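PDB 4MX8: periplasmic binding protein from Xylanimonas cellulosilytica, which probably binds an iron-siderophore or related metal complex outside the membrane and delivers it to an uptake transporter, as other solute-binding family 8 proteins do. Local coordinates for residues V40-D45 and G149-A154. Sequence-based numbering, arbitrary orientation.
Sequences VEVPVD and GKVLGA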
loop_
_atom_site.group_PDB
_atom_site.type_symbol
_atom_site.label_atom_id
_atom_site.label_comp_id
_atom_site.label_asym_id
_atom_site.label_seq_id
_atom_site.Cartn_x
_atom_site.Cartn_y
_atom_site.Cartn_z
ATOM N N VAL A 40 -18.064 3.115 -14.832
ATOM C CA VAL A 40 -18.444 4.408 -14.286
ATOM C C VAL A 40 -17.913 5.506 -15.204
ATOM O O VAL A 40 -16.774 5.424 -15.676
ATOM C CB VAL A 40 -17.913 4.579 -12.851
ATOM C CG1 VAL A 40 -18.156 5.984 -12.358
ATOM C CG2 VAL A 40 -18.605 3.594 -11.931
ATOM N N GLU A 41 -18.745 6.508 -15.491
ATOM C CA GLU A 41 -18.293 7.645 -16.287
ATOM C C GLU A 41 -17.755 8.744 -15.369
ATOM O O GLU A 41 -18.522 9.424 -14.682
ATOM C CB GLU A 41 -19.414 8.185 -17.169
ATOM C CG GLU A 41 -20.119 7.132 -18.033
ATOM C CD GLU A 41 -19.247 6.581 -19.159
ATOM O OE1 GLU A 41 -18.304 7.289 -19.594
ATOM O OE2 GLU A 41 -19.518 5.438 -19.612
ATOM N N VAL A 42 -16.430 8.893 -15.370
ATOM C CA VAL A 42 -15.716 9.859 -14.545
ATOM C C VAL A 42 -15.560 11.165 -15.297
ATOM O O VAL A 42 -15.132 11.165 -16.445
ATOM C CB VAL A 42 -14.286 9.382 -14.307
ATOM C CG1 VAL A 42 -13.585 10.284 -13.316
ATOM C CG2 VAL A 42 -14.287 7.978 -13.821
ATOM N N PRO A 43 -15.871 12.290 -14.648
ATOM C CA PRO A 43 -15.647 13.578 -15.314
ATOM C C PRO A 43 -14.151 13.905 -15.432
ATOM O O PRO A 43 -13.398 13.683 -14.481
ATOM C CB PRO A 43 -16.338 14.569 -14.376
ATOM C CG PRO A 43 -16.263 13.930 -13.039
ATOM C CD PRO A 43 -16.442 12.454 -13.300
ATOM N N VAL A 44 -13.731 14.420 -16.587
ATOM C CA VAL A 44 -12.353 14.891 -16.771
ATOM C C VAL A 44 -12.154 16.290 -16.180
ATOM O O VAL A 44 -13.050 17.127 -16.259
ATOM C CB VAL A 44 -11.978 14.930 -18.248
ATOM C CG1 VAL A 44 -10.569 15.423 -18.409
ATOM C CG2 VAL A 44 -12.136 13.558 -18.864
ATOM N N ASP A 45 -10.979 16.538 -15.604
ATOM C CA ASP A 45 -10.691 17.772 -14.869
ATOM C C ASP A 45 -11.731 18.023 -13.774
ATOM O O ASP A 45 -12.360 19.085 -13.766
ATOM C CB ASP A 45 -10.614 18.977 -15.822
ATOM C CG ASP A 45 -9.965 20.221 -15.179
ATOM O OD1 ASP A 45 -9.294 20.080 -14.131
ATOM O OD2 ASP A 45 -10.114 21.342 -15.737
ATOM N N GLY A 149 -3.992 10.159 -14.506
ATOM C CA GLY A 149 -3.457 11.080 -15.486
ATOM C C GLY A 149 -4.483 11.601 -16.494
ATOM O O GLY A 149 -4.572 12.796 -16.751
ATOM N N LYS A 150 -5.263 10.699 -17.069
ATOM C CA LYS A 150 -6.332 11.077 -17.986
ATOM C C LYS A 150 -7.421 11.915 -17.293
ATOM O O LYS A 150 -7.870 12.923 -17.838
ATOM C CB LYS A 150 -6.929 9.815 -18.599
ATOM C CG LYS A 150 -8.051 10.019 -19.550
ATOM C CD LYS A 150 -8.033 8.898 -20.559
ATOM C CE LYS A 150 -9.264 8.041 -20.443
ATOM N NZ LYS A 150 -9.379 7.137 -21.625
ATOM N N VAL A 151 -7.833 11.498 -16.096
ATOM C CA VAL A 151 -8.829 12.243 -15.334
ATOM C C VAL A 151 -8.374 13.673 -15.049
ATOM O O VAL A 151 -9.143 14.616 -15.214
ATOM C CB VAL A 151 -9.165 11.547 -14.000
ATOM C CG1 VAL A 151 -10.073 12.420 -13.152
ATOM C CG2 VAL A 151 -9.819 10.214 -14.263
ATOM N N LEU A 152 -7.120 13.832 -14.634
ATOM C CA LEU A 152 -6.630 15.136 -14.202
ATOM C C LEU A 152 -6.073 15.984 -15.339
ATOM O O LEU A 152 -5.647 17.113 -15.112
ATOM C CB LEU A 152 -5.567 14.970 -13.123
ATOM C CG LEU A 152 -6.072 14.290 -11.852
ATOM C CD1 LEU A 152 -4.941 14.031 -10.884
ATOM C CD2 LEU A 152 -7.122 15.137 -11.189
ATOM N N GLY A 153 -6.069 15.450 -16.557
ATOM C CA GLY A 153 -5.435 16.141 -17.666
ATOM C C GLY A 153 -3.954 16.331 -17.404
ATOM O O GLY A 153 -3.395 17.418 -17.601
ATOM N N ALA A 154 -3.333 15.248 -16.946
ATOM C CA ALA A 154 -1.947 15.236 -16.508
ATOM C C ALA A 154 -1.245 14.036 -17.115
ATOM O O ALA A 154 -0.437 13.381 -16.458
ATOM C CB ALA A 154 -1.882 15.164 -15.007
#
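Val151, in the last turn of helix 137-152, packs its side chain on the end of strand 35-43, while its carbonyl accepts a bond from Asp45 in the loop that follows the strand. On the packed side its isopropyl group lies across that of Val42 at about a right angle, with Val42 CG1 3.9 Å from Val151 CG2 and only slightly farther from the other methyl. Val42 turns this branch to the helix by setting CG1 anti to its backbone N (chi1 -173°). CG1 of Val151 also rests 3.8 Å from Pro43 O, and Leu108 of strand 108-111 touches both valines, making a small apolar cluster between the strand and the helix end. Val44, though partly exposed, belongs to this close part too, its CG1 lying 3.7 Å from Lys150 O and about as near to Val151 O. Val151 O, in the final helical turn, takes the one hydrogen bond between the segments, from Asp45 N, at 2.7 Å from N to O. The donor lies almost on the extension of the C=O bond (176° at the oxygen). Here the helix closes in a Schellman motif: Gly153 has positive phi, Ala154 N bonds to Gly149 O at 2.8 Å, Gly153 N bonds weakly to Lys150 O, and Ala154 then serves as N-cap of helix 155-179. The contact thus ties the two-stranded antiparallel hairpin of 16-24 and 35-43 to the turn between two long helices of this α/β binding-protein fold. Toward solvent the fit is looser. The Lys150 side chain comes no nearer to 40-45 than 5.4 Å and instead touches Ala17 of strand 16-24. Asp45, itself exposed, directs its CB away from the helix, and its side chain stays at least 4.6 Å from 149-154.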